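Local coordinates for protein arginine kinase (Cydia pomonella granulosis virus, PDB 6VVG) that probably acts as a serine/threonine protein kinase, binding adenosine monophosphate in its nucleotide pocket and working as a side-to-side dimer, at residues 136-141 and 190-195; 202-207 and 237-242. One frame throughout, in Å; residues are numbered along the deposited sequence.

Interaction 1: 136-141 and 190-195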
loop_
_atom_site.group_PDB
_atom_site.type_symbol
_atom_site.label_atom_id
_atom_site.label_comp_id
_atom_site.label_asym_id
_atom_site.label_seq_id
_atom_site.Cartn_x
_atom_site.Cartn_y
_atom_site.Cartn_z
ATOM N N ASN A 136 7.619 -1.862 -5.100
ATOM C CA ASN A 136 7.557 -3.016 -4.200
ATOM C C ASN A 136 6.109 -3.445 -3.964
ATOM O O ASN A 136 5.708 -3.796 -2.853
ATOM C CB ASN A 136 8.281 -2.733 -2.883
ATOM C CG ASN A 136 9.777 -3.002 -2.980
ATOM O OD1 ASN A 136 10.284 -3.359 -4.045
ATOM N ND2 ASN A 136 10.489 -2.835 -1.872
ATOM N N ILE A 137 5.324 -3.419 -5.035
ATOM C CA ILE A 137 3.957 -3.922 -5.050
ATOM C C ILE A 137 3.850 -4.928 -6.187
ATOM O O ILE A 137 4.419 -4.719 -7.263
ATOM C CB ILE A 137 2.937 -2.779 -5.233
ATOM C CG1 ILE A 137 3.025 -1.799 -4.062
ATOM C CG2 ILE A 137 1.532 -3.336 -5.367
ATOM C CD1 ILE A 137 2.147 -0.568 -4.213
ATOM N N VAL A 138 3.124 -6.018 -5.953
ATOM C CA VAL A 138 2.847 -7.006 -6.989
ATOM C C VAL A 138 1.357 -6.976 -7.299
ATOM O O VAL A 138 0.523 -6.709 -6.426
ATOM C CB VAL A 138 3.291 -8.428 -6.583
ATOM C CG1 VAL A 138 4.813 -8.526 -6.598
ATOM C CG2 VAL A 138 2.727 -8.798 -5.225
ATOM N N HIS A 139 1.021 -7.244 -8.562
ATOM C CA HIS A 139 -0.382 -7.250 -8.968
ATOM C C HIS A 139 -1.120 -8.432 -8.349
ATOM O O HIS A 139 -2.200 -8.271 -7.766
ATOM C CB HIS A 139 -0.476 -7.280 -10.493
ATOM C CG HIS A 139 -1.876 -7.206 -11.014
ATOM N ND1 HIS A 139 -2.743 -8.276 -10.967
ATOM C CD2 HIS A 139 -2.560 -6.192 -11.593
ATOM C CE1 HIS A 139 -3.901 -7.925 -11.494
ATOM N NE2 HIS A 139 -3.818 -6.665 -11.881
ATOM N N ASN A 140 -0.554 -9.630 -8.469
ATOM C CA ASN A 140 -0.969 -10.831 -7.755
ATOM C C ASN A 140 -2.270 -11.443 -8.265
ATOM O O ASN A 140 -2.752 -12.400 -7.653
ATOM C CB ASN A 140 -1.113 -10.564 -6.246
ATOM C CG ASN A 140 -1.342 -11.831 -5.433
ATOM O OD1 ASN A 140 -0.690 -12.856 -5.644
ATOM N ND2 ASN A 140 -2.274 -11.760 -4.491
ATOM N N ASP A 141 -2.878 -10.922 -9.328
ATOM C CA ASP A 141 -3.954 -11.667 -9.984
ATOM C C ASP A 141 -3.866 -11.501 -11.514
ATOM O O ASP A 141 -4.865 -11.223 -12.181
ATOM C CB ASP A 141 -5.331 -11.228 -9.462
ATOM C CG ASP A 141 -6.370 -12.304 -9.681
ATOM O OD1 ASP A 141 -6.011 -13.492 -9.799
ATOM O OD2 ASP A 141 -7.550 -11.992 -9.739
ATOM N N TYR A 190 4.850 -12.748 -0.708
ATOM C CA TYR A 190 4.522 -12.108 -1.976
ATOM C C TYR A 190 5.785 -11.547 -2.616
ATOM O O TYR A 190 6.573 -10.856 -1.964
ATOM C CB TYR A 190 3.489 -11.001 -1.758
ATOM C CG TYR A 190 2.097 -11.536 -1.515
ATOM C CD1 TYR A 190 1.476 -12.364 -2.446
ATOM C CD2 TYR A 190 1.404 -11.222 -0.357
ATOM C CE1 TYR A 190 0.207 -12.865 -2.227
ATOM C CE2 TYR A 190 0.131 -11.715 -0.129
ATOM C CZ TYR A 190 -0.459 -12.541 -1.065
ATOM O OH TYR A 190 -1.726 -13.035 -0.845
ATOM N N GLN A 191 5.982 -11.855 -3.896
ATOM C CA GLN A 191 7.204 -11.481 -4.591
ATOM C C GLN A 191 6.897 -11.315 -6.070
ATOM O O GLN A 191 5.869 -11.785 -6.565
ATOM C CB GLN A 191 8.304 -12.527 -4.382
ATOM C CG GLN A 191 7.814 -13.963 -4.477
ATOM C CD GLN A 191 8.895 -14.978 -4.142
ATOM O OE1 GLN A 191 9.739 -15.302 -4.978
ATOM N NE2 GLN A 191 8.869 -15.486 -2.915
ATOM N N THR A 192 7.801 -10.628 -6.771
ATOM C CA THR A 192 7.578 -10.364 -8.189
ATOM C C THR A 192 7.436 -11.656 -8.982
ATOM O O THR A 192 6.713 -11.691 -9.985
ATOM C CB THR A 192 8.716 -9.518 -8.764
ATOM O OG1 THR A 192 9.972 -10.171 -8.540
ATOM C CG2 THR A 192 8.741 -8.137 -8.121
ATOM N N SER A 193 8.111 -12.725 -8.554
ATOM C CA SER A 193 8.049 -13.980 -9.295
ATOM C C SER A 193 6.624 -14.514 -9.375
ATOM O O SER A 193 6.284 -15.229 -10.326
ATOM C CB SER A 193 8.974 -15.018 -8.655
ATOM O OG SER A 193 8.471 -15.476 -7.412
ATOM N N PHE A 194 5.782 -14.188 -8.390
ATOM C CA PHE A 194 4.368 -14.541 -8.478
ATOM C C PHE A 194 3.770 -14.011 -9.775
ATOM O O PHE A 194 3.108 -14.741 -10.523
ATOM C CB PHE A 194 3.591 -13.962 -7.292
ATOM C CG PHE A 194 3.799 -14.684 -5.993
ATOM C CD1 PHE A 194 4.939 -15.426 -5.759
ATOM C CD2 PHE A 194 2.842 -14.598 -4.993
ATOM C CE1 PHE A 194 5.118 -16.078 -4.557
ATOM C CE2 PHE A 194 3.016 -15.245 -3.789
ATOM C CZ PHE A 194 4.156 -15.987 -3.570
ATOM N N ASP A 195 3.984 -12.719 -10.039
ATOM C CA ASP A 195 3.456 -12.098 -11.248
ATOM C C ASP A 195 4.096 -12.692 -12.494
ATOM O O ASP A 195 3.413 -12.940 -13.494
ATOM C CB ASP A 195 3.687 -10.586 -11.201
ATOM C CG ASP A 195 2.677 -9.860 -10.331
ATOM O OD1 ASP A 195 1.672 -10.479 -9.932
ATOM O OD2 ASP A 195 2.889 -8.662 -10.049
#
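The carboxylate of Asp195 takes two consecutive backbone N-H groups at once: His139 N reaches OD2 at 2.8 Å and Asn140 N reaches OD1, also at 2.8 Å. Each oxygen offers its syn lone pair, and the bonds are moderately bent (150° and 158°). OD2 accepts a further bond from His133 NE2 on helix 115-133, so three donors fix the rotation of the group. This is the protein-kinase arrangement in which an aspartate near the start of the long central helix holds the backbone of the catalytic loop; His139-Asn140-Asp141 stands where most kinases have His-Arg-Asp. The imidazole leads away from Asp195 toward the nucleotide site, where NE2 binds Cys159 O, while Asp141 N donates to ND1 near the ring plane. The Asn140 amide stands steeply against the Tyr190 ring, the planes 71° apart and the two side chains crossing at about a right angle, with OD1 3.5 Å from Tyr190 CE1 and at the edge of the Phe194 ring. Lys184 bonds that oxygen, and Asp174 accepts from both Asn140 ND2 and Tyr190 OH. Earlier in the same segment, Val138 CG1 lies 3.4 Å from Gln191 O, and CG2 meets Tyr190 CB.

Interaction 2: 202-207 and 237-242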
loop_
_atom_site.group_PDB
_atom_site.type_symbol
_atom_site.label_atom_id
_atom_site.label_comp_id
_atom_site.label_asym_id
_atom_site.label_seq_id
_atom_site.Cartn_x
_atom_site.Cartn_y
_atom_site.Cartn_z
ATOM N N VAL A 202 -0.107 -16.636 -19.058
ATOM C CA VAL A 202 -0.768 -15.803 -20.058
ATOM C C VAL A 202 -0.075 -15.941 -21.406
ATOM O O VAL A 202 -0.733 -16.062 -22.447
ATOM C CB VAL A 202 -0.803 -14.335 -19.591
ATOM C CG1 VAL A 202 -1.328 -13.435 -20.697
ATOM C CG2 VAL A 202 -1.643 -14.200 -18.332
ATOM N N ALA A 203 1.261 -15.918 -21.414
ATOM C CA ALA A 203 1.998 -16.015 -22.669
ATOM C C ALA A 203 1.727 -17.348 -23.352
ATOM O O ALA A 203 1.489 -17.406 -24.565
ATOM C CB ALA A 203 3.495 -15.827 -22.410
ATOM N N TYR A 204 1.752 -18.438 -22.584
ATOM C CA TYR A 204 1.432 -19.737 -23.161
ATOM C C TYR A 204 0.020 -19.747 -23.734
ATOM O O TYR A 204 -0.224 -20.320 -24.801
ATOM C CB TYR A 204 1.584 -20.840 -22.115
ATOM C CG TYR A 204 1.607 -22.225 -22.722
ATOM C CD1 TYR A 204 0.434 -22.843 -23.150
ATOM C CD2 TYR A 204 2.802 -22.907 -22.890
ATOM C CE1 TYR A 204 0.458 -24.104 -23.722
ATOM C CE2 TYR A 204 2.833 -24.168 -23.452
ATOM C CZ TYR A 204 1.661 -24.760 -23.866
ATOM O OH TYR A 204 1.695 -26.016 -24.426
ATOM N N GLU A 205 -0.919 -19.104 -23.041
ATOM C CA GLU A 205 -2.316 -19.166 -23.452
ATOM C C GLU A 205 -2.551 -18.380 -24.735
ATOM O O GLU A 205 -3.220 -18.866 -25.653
ATOM C CB GLU A 205 -3.210 -18.655 -22.324
ATOM C CG GLU A 205 -3.302 -19.631 -21.160
ATOM C CD GLU A 205 -4.162 -19.126 -20.024
ATOM O OE1 GLU A 205 -3.933 -17.986 -19.567
ATOM O OE2 GLU A 205 -5.062 -19.874 -19.585
ATOM N N ILE A 206 -2.011 -17.162 -24.829
ATOM C CA ILE A 206 -2.257 -16.395 -26.047
ATOM C C ILE A 206 -1.491 -16.987 -27.223
ATOM O O ILE A 206 -1.961 -16.935 -28.366
ATOM C CB ILE A 206 -1.926 -14.903 -25.867
ATOM C CG1 ILE A 206 -0.481 -14.694 -25.421
ATOM C CG2 ILE A 206 -2.898 -14.263 -24.889
ATOM C CD1 ILE A 206 -0.082 -13.222 -25.385
ATOM N N LEU A 207 -0.306 -17.552 -26.979
ATOM C CA LEU A 207 0.469 -18.125 -28.075
ATOM C C LEU A 207 -0.174 -19.403 -28.595
ATOM O O LEU A 207 -0.237 -19.623 -29.812
ATOM C CB LEU A 207 1.902 -18.400 -27.621
ATOM C CG LEU A 207 2.841 -17.196 -27.555
ATOM C CD1 LEU A 207 4.109 -17.545 -26.782
ATOM C CD2 LEU A 207 3.177 -16.700 -28.950
ATOM N N LYS A 237 5.016 -32.274 -14.950
ATOM C CA LYS A 237 4.902 -32.922 -16.249
ATOM C C LYS A 237 5.470 -32.033 -17.344
ATOM O O LYS A 237 5.611 -30.820 -17.168
ATOM C CB LYS A 237 3.441 -33.251 -16.547
ATOM C CG LYS A 237 2.701 -33.894 -15.384
ATOM C CD LYS A 237 1.364 -34.481 -15.828
ATOM C CE LYS A 237 0.607 -35.091 -14.653
ATOM N NZ LYS A 237 -0.840 -35.304 -14.958
ATOM N N PRO A 238 5.840 -32.613 -18.484
ATOM C CA PRO A 238 6.413 -31.799 -19.564
ATOM C C PRO A 238 5.449 -30.721 -20.047
ATOM O O PRO A 238 4.241 -30.941 -20.160
ATOM C CB PRO A 238 6.702 -32.825 -20.669
ATOM C CG PRO A 238 6.903 -34.141 -19.919
ATOM C CD PRO A 238 5.900 -34.061 -18.771
ATOM N N LEU A 239 6.002 -29.549 -20.347
ATOM C CA LEU A 239 5.229 -28.485 -20.979
ATOM C C LEU A 239 5.053 -28.798 -22.455
ATOM O O LEU A 239 6.050 -28.959 -23.171
ATOM C CB LEU A 239 5.931 -27.144 -20.810
ATOM C CG LEU A 239 5.080 -25.908 -21.098
ATOM C CD1 LEU A 239 3.997 -25.760 -20.019
ATOM C CD2 LEU A 239 5.922 -24.644 -21.191
ATOM N N PRO A 240 3.819 -28.908 -22.957
ATOM C CA PRO A 240 3.639 -29.232 -24.378
ATOM C C PRO A 240 4.258 -28.181 -25.290
ATOM O O PRO A 240 4.161 -26.977 -25.045
ATOM C CB PRO A 240 2.116 -29.287 -24.546
ATOM C CG PRO A 240 1.579 -29.575 -23.167
ATOM C CD PRO A 240 2.543 -28.903 -22.213
ATOM N N THR A 241 4.891 -28.655 -26.360
ATOM C CA THR A 241 5.352 -27.761 -27.411
ATOM C C THR A 241 4.159 -27.084 -28.078
ATOM O O THR A 241 3.123 -27.711 -28.317
ATOM C CB THR A 241 6.161 -28.536 -28.454
ATOM O OG1 THR A 241 7.293 -29.150 -27.827
ATOM C CG2 THR A 241 6.635 -27.608 -29.564
ATOM N N ILE A 242 4.305 -25.796 -28.375
ATOM C CA ILE A 242 3.306 -25.054 -29.137
ATOM C C ILE A 242 3.674 -25.208 -30.608
ATOM O O ILE A 242 4.651 -24.620 -31.075
ATOM C CB ILE A 242 3.245 -23.582 -28.721
ATOM C CG1 ILE A 242 3.110 -23.477 -27.202
ATOM C CG2 ILE A 242 2.073 -22.893 -29.406
ATOM C CD1 ILE A 242 3.230 -22.063 -26.669
#
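Tyr204 reaches out from its helix to meet three residues of the 237-242 segment, each from a different direction. Its hydroxyl donates to Pro240 O, with 2.7 Å between Tyr204 OH and that oxygen. The acceptor lies at the edge of the phenol, in the plane of the ring, whereas the hydroxyl stands above the carbonyl plane, 41° out of it, and so misses the direction of a lone pair. The Pro240 ring also packs on the hydroxyl, its CB 3.3 Å from Tyr204 OH, the two side chains crossing at about a right angle. Ile242 lies over one face of the phenol: its CD1 sits 4.0 Å from the Tyr204 ring centroid, a CH-pi contact only 17° off the normal, and its CG1 is 3.8 Å from Tyr204 CE2. The two side chains run alongside each other in opposite senses. Leu239 does likewise, approaching obliquely with its branch point, CG, 3.7 Å from Tyr204 CE2.

What brings the phenol here is its first torsion (chi1 -166°): with CG anti to the backbone N, the ring turns from the helix surface toward the loop. One turn on, Leu207 CB touches Ile242 CD1 at 4.0 Å, so that this methyl lies between the Tyr204 ring face and Leu207 CB. Further out, Asn250 OD1 accepts the Ile242 backbone N-H, tying the loop to helix 247-256, whose Val253 packs on both Tyr204 and Leu207. Pro212 touches Tyr204 and Leu239. The buried tyrosine thus has its polar end satisfied by a carbonyl of a residue that is itself exposed. The arrangement belongs to the helical C-terminal lobe of the protein kinase fold, in which the long central helix, here 192-208, is the core against which the loop between helices 228-235 and 247-256 is packed.

Both interactions draw on helix 192-208, and together they illustrate how one central kinase helix serves different tasks along its length. Interaction 1 uses its first turn and the two residues just before it, and is the deeper of the two, buried and close to the AMP pocket; interaction 2 uses a later stretch, lies nearer the surface and is far from the annotated sites. Their centres are 21 Å apart and they do not touch. The chemistry follows the setting: a carboxylate holding backbone N-H groups beside a network of polar side chains in interaction 1, against mainly apolar packing around one aromatic ring, with a single hydroxyl-to-carbonyl bond, in interaction 2.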